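Local coordinates for oxidoreductase, NAD-binding/iron-sulfur cluster-binding protein (PDB 6ZXU) that is a cobalamin- and iron-sulfur-dependent reductive dehalogenase, probably removing halogen from organohalides with electrons delivered through its two [4Fe-4S] clusters, at residues D316-A321 and K574-R579; K335-K340 and Y578-M583; S439-I444 and G657-D662. One frame throughout, in Å; residues are numbered along the deposited sequence.

Contact 1: residues D316-A321 and K574-R579; sequences DFFKRA and KCTKYR. With SF4 (iron/sulfur cluster), chain E.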
# COMPACT_ATOMS: atom_id res chain seq x y z
N ASP A 316 7.35 -19.48 -7.44
CA ASP A 316 6.49 -18.28 -7.49
C ASP A 316 5.97 -18.25 -8.95
O ASP A 316 6.77 -18.30 -9.87
CB ASP A 316 7.39 -17.11 -7.10
CG ASP A 316 6.91 -15.68 -7.59
OD1 ASP A 316 6.24 -15.57 -8.61
OD2 ASP A 316 7.34 -14.65 -6.91
N PHE A 317 4.67 -18.15 -9.18
CA PHE A 317 4.16 -18.21 -10.52
C PHE A 317 4.48 -17.01 -11.42
O PHE A 317 4.44 -17.20 -12.62
CB PHE A 317 2.68 -18.54 -10.61
CG PHE A 317 2.40 -20.01 -10.75
CD1 PHE A 317 2.73 -20.86 -9.76
CD2 PHE A 317 1.71 -20.52 -11.86
CE1 PHE A 317 2.49 -22.23 -9.86
CE2 PHE A 317 1.47 -21.86 -12.00
CZ PHE A 317 1.85 -22.74 -10.97
N PHE A 318 4.85 -15.86 -10.90
CA PHE A 318 5.47 -14.84 -11.79
C PHE A 318 6.82 -15.31 -12.31
O PHE A 318 7.14 -15.04 -13.46
CB PHE A 318 5.64 -13.51 -11.08
CG PHE A 318 4.33 -12.81 -10.81
CD1 PHE A 318 3.38 -12.73 -11.80
CD2 PHE A 318 4.04 -12.30 -9.54
CE1 PHE A 318 2.17 -12.10 -11.56
CE2 PHE A 318 2.81 -11.69 -9.29
CZ PHE A 318 1.92 -11.57 -10.31
N LYS A 319 7.65 -15.94 -11.47
CA LYS A 319 8.92 -16.51 -11.92
C LYS A 319 8.71 -17.63 -12.92
O LYS A 319 9.43 -17.75 -13.92
CB LYS A 319 9.77 -17.00 -10.74
CG LYS A 319 10.09 -15.96 -9.71
CD LYS A 319 10.40 -14.71 -10.42
CE LYS A 319 11.38 -13.85 -9.67
NZ LYS A 319 10.84 -13.34 -8.47
N ARG A 320 7.66 -18.42 -12.76
CA ARG A 320 7.32 -19.43 -13.72
C ARG A 320 6.95 -18.86 -15.06
O ARG A 320 7.38 -19.33 -16.11
CB ARG A 320 6.22 -20.35 -13.21
CG ARG A 320 6.59 -21.09 -11.94
CD ARG A 320 5.74 -22.35 -11.70
NE ARG A 320 6.03 -23.44 -12.63
CZ ARG A 320 5.62 -24.70 -12.50
NH1 ARG A 320 4.91 -25.08 -11.44
NH2 ARG A 320 5.86 -25.55 -13.45
N ALA A 321 6.17 -17.77 -15.04
CA ALA A 321 5.81 -17.07 -16.27
C ALA A 321 7.03 -16.51 -16.99
O ALA A 321 7.18 -16.72 -18.16
CB ALA A 321 4.80 -15.94 -15.95
N LYS A 574 -4.51 -19.93 -13.45
CA LYS A 574 -5.54 -19.10 -14.09
C LYS A 574 -5.42 -17.63 -13.68
O LYS A 574 -5.37 -16.73 -14.57
CB LYS A 574 -6.92 -19.58 -13.78
CG LYS A 574 -7.25 -20.90 -14.40
CD LYS A 574 -8.74 -21.10 -14.60
CE LYS A 574 -9.40 -21.30 -13.27
NZ LYS A 574 -10.82 -21.77 -13.37
N CYS A 575 -5.21 -17.36 -12.38
CA CYS A 575 -5.04 -15.98 -11.96
C CYS A 575 -3.74 -15.39 -12.55
O CYS A 575 -3.76 -14.28 -13.16
CB CYS A 575 -5.09 -15.85 -10.44
SG CYS A 575 -4.71 -14.21 -9.89
N THR A 576 -2.63 -16.10 -12.53
CA THR A 576 -1.42 -15.55 -13.14
C THR A 576 -1.61 -15.16 -14.61
O THR A 576 -1.24 -14.07 -15.06
CB THR A 576 -0.21 -16.54 -13.03
OG1 THR A 576 0.01 -16.82 -11.66
CG2 THR A 576 1.05 -15.90 -13.57
N LYS A 577 -2.22 -16.07 -15.39
CA LYS A 577 -2.38 -15.82 -16.81
C LYS A 577 -3.29 -14.60 -17.03
O LYS A 577 -2.98 -13.74 -17.88
CB LYS A 577 -2.98 -17.04 -17.49
CG LYS A 577 -1.90 -18.07 -17.76
CD LYS A 577 -2.49 -19.39 -18.27
CE LYS A 577 -1.39 -20.21 -18.96
NZ LYS A 577 -1.72 -21.65 -18.91
N TYR A 578 -4.38 -14.47 -16.28
CA TYR A 578 -5.23 -13.30 -16.42
C TYR A 578 -4.49 -12.00 -16.07
O TYR A 578 -4.45 -11.06 -16.86
CB TYR A 578 -6.54 -13.44 -15.62
CG TYR A 578 -7.50 -12.30 -15.87
CD1 TYR A 578 -8.24 -12.24 -17.04
CD2 TYR A 578 -7.60 -11.24 -14.99
CE1 TYR A 578 -9.09 -11.16 -17.31
CE2 TYR A 578 -8.46 -10.18 -15.24
CZ TYR A 578 -9.22 -10.15 -16.41
OH TYR A 578 -10.07 -9.09 -16.67
N ARG A 579 -3.85 -11.95 -14.94
CA ARG A 579 -3.18 -10.74 -14.54
C ARG A 579 -2.05 -10.32 -15.51
O ARG A 579 -1.91 -9.14 -15.84
CB ARG A 579 -2.63 -10.88 -13.12
CG ARG A 579 -3.67 -11.07 -12.05
CD ARG A 579 -3.15 -10.97 -10.60
NE ARG A 579 -2.83 -9.61 -10.27
CZ ARG A 579 -1.77 -9.21 -9.64
NH1 ARG A 579 -1.63 -7.94 -9.35
NH2 ARG A 579 -0.89 -10.07 -9.23
FE1 SF4 E . -6.67 -13.09 -9.69
FE2 SF4 E . -8.25 -10.94 -10.45
FE3 SF4 E . -8.43 -11.94 -7.85
FE4 SF4 E . -9.41 -13.36 -9.99
S1 SF4 E . -10.08 -11.40 -9.26
S2 SF4 E . -8.13 -14.12 -8.29
S3 SF4 E . -7.89 -12.81 -11.59
S4 SF4 E . -6.64 -11.06 -8.84
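Arg-579 reaches across to Phe-318 with the last atom of a long, bent side chain. Its CB points toward 316-321, and with CG anti to the carbonyl carbon (chi1 -64°) the chain then runs along the flank of the cluster. CD lies 3.9 Å from sulfide S4 of the bound iron-sulfur cluster. The chain bends beyond it at chi3, NE gives its hydrogen to the carbonyl of Cys-588, and NH2 arrives 3.4 Å from Phe-318 CZ. That nitrogen meets the ring at its edge, near the ring plane, and the ring and guanidinium planes are 57° apart, so this is not a cation-pi stack. The side chain of Arg-579 comes within about 3 Å of cobalamin at its nearest atoms, bridging the two cofactors. Helix 572-581 belongs to the ferredoxin-like dicluster region: Cys-575 SG binds iron FE1 at 2.3 Å, and the closeness of cluster and corrinoid is consistent with electron transfer between them. The short axes of 317-321 and 574-579 cross at -60°, 10.3 Å apart. Between them sits Thr-576. Its OG1 bonds back to Val-572 O and lies 3.3 Å from Phe-317 CB, while CG2 packs 3.8 Å from Phe-317 O and also touches Ala-321 CB. One face of the Phe-317 ring carries CD of Arg-320, and the Phe-317 backbone N bonds to cobalamin. Asp-316 caps this helix start: its OD1 accepts from Lys-319 N at 3.2 Å and more weakly from Phe-318 N.

Contact 2: residues K335-K340 and Y578-M583; sequences KRFPMK and YRVTQM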
# COMPACT_ATOMS: atom_id res chain seq x y z
N LYS A 335 7.36 -8.74 -17.92
CA LYS A 335 8.02 -7.50 -17.37
C LYS A 335 7.06 -6.30 -17.50
O LYS A 335 7.11 -5.36 -16.71
CB LYS A 335 9.34 -7.13 -18.09
N ARG A 336 6.17 -6.36 -18.46
CA ARG A 336 5.39 -5.17 -18.83
C ARG A 336 4.09 -5.02 -18.06
O ARG A 336 3.58 -3.90 -17.89
CB ARG A 336 5.04 -5.33 -20.30
CG ARG A 336 4.45 -4.15 -20.89
CD ARG A 336 3.97 -4.41 -22.31
NE ARG A 336 3.13 -3.24 -22.56
CZ ARG A 336 1.85 -3.31 -22.88
NH1 ARG A 336 1.24 -4.50 -23.02
NH2 ARG A 336 1.18 -2.17 -23.17
N PHE A 337 3.47 -6.13 -17.67
CA PHE A 337 2.05 -6.13 -17.31
C PHE A 337 1.65 -5.16 -16.17
O PHE A 337 0.57 -4.57 -16.24
CB PHE A 337 1.51 -7.52 -17.06
CG PHE A 337 1.82 -8.04 -15.67
CD1 PHE A 337 3.00 -8.65 -15.42
CD2 PHE A 337 0.90 -7.89 -14.64
CE1 PHE A 337 3.33 -9.15 -14.17
CE2 PHE A 337 1.21 -8.38 -13.38
CZ PHE A 337 2.43 -8.98 -13.14
N PRO A 338 2.53 -4.91 -15.20
CA PRO A 338 2.15 -3.94 -14.21
C PRO A 338 2.65 -2.52 -14.46
O PRO A 338 2.47 -1.63 -13.60
CB PRO A 338 2.84 -4.49 -12.92
CG PRO A 338 4.12 -5.09 -13.44
CD PRO A 338 3.85 -5.51 -14.88
N MET A 339 3.25 -2.32 -15.62
CA MET A 339 3.90 -1.04 -15.94
C MET A 339 3.37 -0.42 -17.23
O MET A 339 4.06 0.32 -17.90
CB MET A 339 5.41 -1.27 -16.06
CG MET A 339 6.06 -1.49 -14.68
SD MET A 339 6.07 -0.01 -13.74
CE MET A 339 6.02 -0.53 -12.00
N LYS A 340 2.14 -0.70 -17.54
CA LYS A 340 1.52 -0.18 -18.70
C LYS A 340 1.02 1.25 -18.51
O LYS A 340 0.91 1.98 -19.46
CB LYS A 340 0.33 -1.05 -19.09
CG LYS A 340 0.64 -2.50 -19.26
CD LYS A 340 -0.61 -3.17 -19.89
CE LYS A 340 -0.89 -4.55 -19.38
NZ LYS A 340 -1.97 -5.26 -20.12
N TYR A 578 -4.38 -14.47 -16.28
CA TYR A 578 -5.23 -13.30 -16.42
C TYR A 578 -4.49 -12.00 -16.07
O TYR A 578 -4.45 -11.06 -16.86
CB TYR A 578 -6.54 -13.44 -15.62
CG TYR A 578 -7.50 -12.30 -15.87
CD1 TYR A 578 -8.24 -12.24 -17.04
CD2 TYR A 578 -7.60 -11.24 -14.99
CE1 TYR A 578 -9.09 -11.16 -17.31
CE2 TYR A 578 -8.46 -10.18 -15.24
CZ TYR A 578 -9.22 -10.15 -16.41
OH TYR A 578 -10.07 -9.09 -16.67
N ARG A 579 -3.85 -11.95 -14.94
CA ARG A 579 -3.18 -10.74 -14.54
C ARG A 579 -2.05 -10.32 -15.51
O ARG A 579 -1.91 -9.14 -15.84
CB ARG A 579 -2.63 -10.88 -13.12
CG ARG A 579 -3.67 -11.07 -12.05
CD ARG A 579 -3.15 -10.97 -10.60
NE ARG A 579 -2.83 -9.61 -10.27
CZ ARG A 579 -1.77 -9.21 -9.64
NH1 ARG A 579 -1.63 -7.94 -9.35
NH2 ARG A 579 -0.89 -10.07 -9.23
N VAL A 580 -1.22 -11.28 -15.94
CA VAL A 580 -0.06 -11.00 -16.79
C VAL A 580 -0.51 -10.61 -18.20
O VAL A 580 0.06 -9.72 -18.81
CB VAL A 580 0.89 -12.19 -16.84
CG1 VAL A 580 1.97 -12.05 -17.89
CG2 VAL A 580 1.55 -12.34 -15.44
N THR A 581 -1.51 -11.30 -18.71
CA THR A 581 -1.86 -11.21 -20.13
C THR A 581 -3.18 -10.50 -20.53
O THR A 581 -3.37 -10.24 -21.68
CB THR A 581 -1.86 -12.59 -20.86
OG1 THR A 581 -3.03 -13.29 -20.53
CG2 THR A 581 -0.65 -13.44 -20.55
N GLN A 582 -4.11 -10.22 -19.64
CA GLN A 582 -5.30 -9.53 -20.07
C GLN A 582 -4.99 -8.10 -20.55
O GLN A 582 -4.08 -7.43 -20.03
CB GLN A 582 -6.39 -9.57 -19.02
CG GLN A 582 -6.15 -8.71 -17.76
CD GLN A 582 -6.81 -7.35 -17.88
OE1 GLN A 582 -7.56 -7.09 -18.82
NE2 GLN A 582 -6.60 -6.51 -16.91
N MET A 583 -5.70 -7.66 -21.59
CA MET A 583 -5.31 -6.51 -22.36
C MET A 583 -6.24 -5.29 -22.20
O MET A 583 -6.00 -4.27 -22.83
CB MET A 583 -5.28 -6.86 -23.86
CG MET A 583 -4.29 -7.95 -24.19
SD MET A 583 -4.35 -8.48 -25.97
CE MET A 583 -5.91 -9.45 -26.02
O HOH W 1 -0.17 -7.54 -20.43
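Phe-337 lays its ring over Val-580, whose CG2 stands 4.0 Å from the ring centroid and 16° off the normal, a CH-pi contact at the C-terminal end of helix 572-581. The residue lies within a type I beta turn, 336-339, in the loop between helices 328-333 and 342-354. Its backbone places CB 3.2 Å from Val-580 O; a chi1 of 81° then sets the ring between its own backbone N and carbonyl carbon and brings CD2 to 3.3 Å from Arg-579 O. Pro-338 CD covers the opposite ring face. An alanine here would strip the ring from between Val-580 and Pro-338 and would probably open a gap beside the last helical turn. Beyond the ring, Lys-340 NZ makes a weak bond to Gln-582 O, just past the helix, and bonds also to Gly-585 O, so one ammonium gathers carbonyls where the helix gives way to loop. Its chain is flanked by Arg-336, whose guanidinium carries Lys-340 CD 3.6 Å above one face and is itself held by salt bridges to Glu-333 and Glu-645. A water completes the link, accepting from Lys-340 NZ at 2.9 Å and donating to Val-580 O at 2.7 Å.

Contact 3: residues S439-I444 and G657-D662; sequences SGDDWI and GTNERD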
# COMPACT_ATOMS: atom_id res chain seq x y z
N SER A 439 -12.78 -0.92 -11.97
CA SER A 439 -13.30 -2.24 -12.27
C SER A 439 -12.57 -3.34 -11.40
O SER A 439 -13.06 -4.44 -11.25
CB SER A 439 -13.09 -2.57 -13.77
OG SER A 439 -13.67 -3.82 -14.05
N GLY A 440 -11.39 -3.01 -10.90
CA GLY A 440 -10.50 -4.00 -10.33
C GLY A 440 -9.45 -4.55 -11.24
O GLY A 440 -8.34 -4.84 -10.80
N ASP A 441 -9.80 -4.68 -12.55
CA ASP A 441 -8.84 -5.10 -13.58
C ASP A 441 -8.71 -4.07 -14.73
O ASP A 441 -8.45 -4.43 -15.88
CB ASP A 441 -9.24 -6.42 -14.11
CG ASP A 441 -10.70 -6.42 -14.61
OD1 ASP A 441 -11.44 -5.42 -14.39
OD2 ASP A 441 -11.12 -7.47 -15.12
N ASP A 442 -8.81 -2.78 -14.43
CA ASP A 442 -8.64 -1.75 -15.44
C ASP A 442 -7.30 -1.13 -15.38
O ASP A 442 -6.37 -1.74 -14.88
CB ASP A 442 -9.79 -0.73 -15.34
CG ASP A 442 -9.84 -0.00 -13.97
OD1 ASP A 442 -8.80 0.12 -13.30
OD2 ASP A 442 -10.95 0.49 -13.59
N TRP A 443 -7.15 0.11 -15.89
CA TRP A 443 -5.84 0.74 -16.08
C TRP A 443 -5.14 1.20 -14.84
O TRP A 443 -3.95 1.40 -14.86
CB TRP A 443 -5.90 1.88 -17.20
CG TRP A 443 -6.28 1.23 -18.45
CD1 TRP A 443 -7.50 1.19 -19.03
CD2 TRP A 443 -5.44 0.35 -19.21
NE1 TRP A 443 -7.45 0.35 -20.12
CE2 TRP A 443 -6.21 -0.19 -20.23
CE3 TRP A 443 -4.11 0.00 -19.13
CZ2 TRP A 443 -5.66 -1.10 -21.19
CZ3 TRP A 443 -3.56 -0.88 -20.07
CH2 TRP A 443 -4.34 -1.42 -21.09
N ILE A 444 -5.85 1.29 -13.74
CA ILE A 444 -5.23 1.76 -12.49
C ILE A 444 -4.83 0.61 -11.53
O ILE A 444 -4.25 0.84 -10.50
CB ILE A 444 -6.16 2.77 -11.80
CG1 ILE A 444 -5.38 3.71 -10.84
CG2 ILE A 444 -7.29 2.10 -11.04
CD1 ILE A 444 -4.31 4.48 -11.54
N GLY A 657 -9.25 -1.70 -25.42
CA GLY A 657 -10.37 -1.19 -24.61
C GLY A 657 -10.06 -1.25 -23.11
O GLY A 657 -8.88 -1.42 -22.74
N THR A 658 -11.12 -1.18 -22.29
CA THR A 658 -11.02 -1.03 -20.85
C THR A 658 -12.09 -1.82 -20.19
O THR A 658 -13.26 -1.74 -20.54
CB THR A 658 -11.14 0.43 -20.50
OG1 THR A 658 -10.06 1.15 -21.12
CG2 THR A 658 -11.13 0.67 -19.01
N ASN A 659 -11.70 -2.62 -19.19
CA ASN A 659 -12.68 -3.34 -18.35
C ASN A 659 -13.51 -2.39 -17.56
O ASN A 659 -12.99 -1.45 -16.94
CB ASN A 659 -11.96 -4.32 -17.36
CG ASN A 659 -11.31 -5.45 -18.09
OD1 ASN A 659 -11.96 -6.17 -18.85
ND2 ASN A 659 -10.00 -5.63 -17.89
N GLU A 660 -14.83 -2.60 -17.59
CA GLU A 660 -15.80 -1.80 -16.82
C GLU A 660 -16.86 -2.75 -16.28
O GLU A 660 -18.03 -2.67 -16.58
CB GLU A 660 -16.41 -0.68 -17.65
CG GLU A 660 -15.36 0.27 -18.16
CD GLU A 660 -15.95 1.28 -19.15
OE1 GLU A 660 -16.77 0.82 -20.09
OE2 GLU A 660 -15.59 2.50 -19.00
N ARG A 661 -16.41 -3.64 -15.43
CA ARG A 661 -17.23 -4.70 -14.94
C ARG A 661 -18.19 -4.22 -13.85
O ARG A 661 -17.89 -3.36 -13.03
CB ARG A 661 -16.30 -5.81 -14.38
CG ARG A 661 -15.42 -6.39 -15.44
CD ARG A 661 -14.67 -7.59 -14.90
NE ARG A 661 -13.71 -7.99 -15.85
CZ ARG A 661 -13.93 -8.88 -16.79
NH1 ARG A 661 -15.13 -9.44 -16.90
NH2 ARG A 661 -12.98 -9.22 -17.61
N ASP A 662 -19.36 -4.83 -13.86
CA ASP A 662 -20.40 -4.60 -12.88
C ASP A 662 -20.65 -5.93 -12.17
O ASP A 662 -20.17 -6.99 -12.62
CB ASP A 662 -21.67 -4.17 -13.65
CG ASP A 662 -21.44 -2.86 -14.47
OD1 ASP A 662 -20.69 -1.94 -14.01
OD2 ASP A 662 -22.04 -2.78 -15.58
O HOH W 2 -12.72 1.08 -15.60
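The Asp-441 carboxylate lies stacked on the amide of Asn-659, the two planes 17° apart, with OD1 3.2 Å from Asn-659 CB. Against the edge of the Arg-661 guanidinium the same carboxylate forms a salt bridge: NE donates to the syn lone pair of OD2 at 2.7 Å, from a plane turned by 42°. The extended chain of Arg-661, straight from CG to NE, carries the charge there. At the indole edge of Trp-443, NE1 donates to Thr-658 OG1 at 2.9 Å, nearly in the ring plane, and weakly to Gly-657 O. Neither segment is a regular helix or strand; a loop leading into helix 445-469 is pinned to one that follows strand 650-652, beside an iron-sulfur cluster about 6 Å from the nearest side-chain atom of Asp-441. Asn-659 ND2 holds the other loop by its backbone, donating to Asp-441 O at 2.8 Å from above the carbonyl plane. Ser-439 OG accepts from Arg-661 N at 3.1 Å, almost straight at 164°, and gives its own proton to Asp-441 OD1. OD2 of Asp-441 is further engaged by Tyr-578 OH. Asp-442, ahead of the turn into helix 445-469, accepts a capping bond from Ile-444 N at OD1, and a water donates both to its OD2 and to Asn-659 O.

From the N terminus the chain passes 316-321, then 335-340, then 439-444 before any contact closes. Helix 572-581 then returns to both earlier segments: its middle closes contact 1, and its C-terminal end, a few residues on, closes contact 2. These two loops end on the same stretch of chain, share Tyr-578 and Arg-579, and meet where Phe-318 CE1 packs 3.5 Å from Phe-337 CZ. Contact 3 closes last, at 657-662, and crosses both. Tyr-578 OH joins it to the helix through Arg-661, and Gln-582 through Asp-441 O. The cluster-bearing helix thus ties the cobalamin-side helix 317-323 and the 335-340 turn to the loops around 439-444 and 657-662.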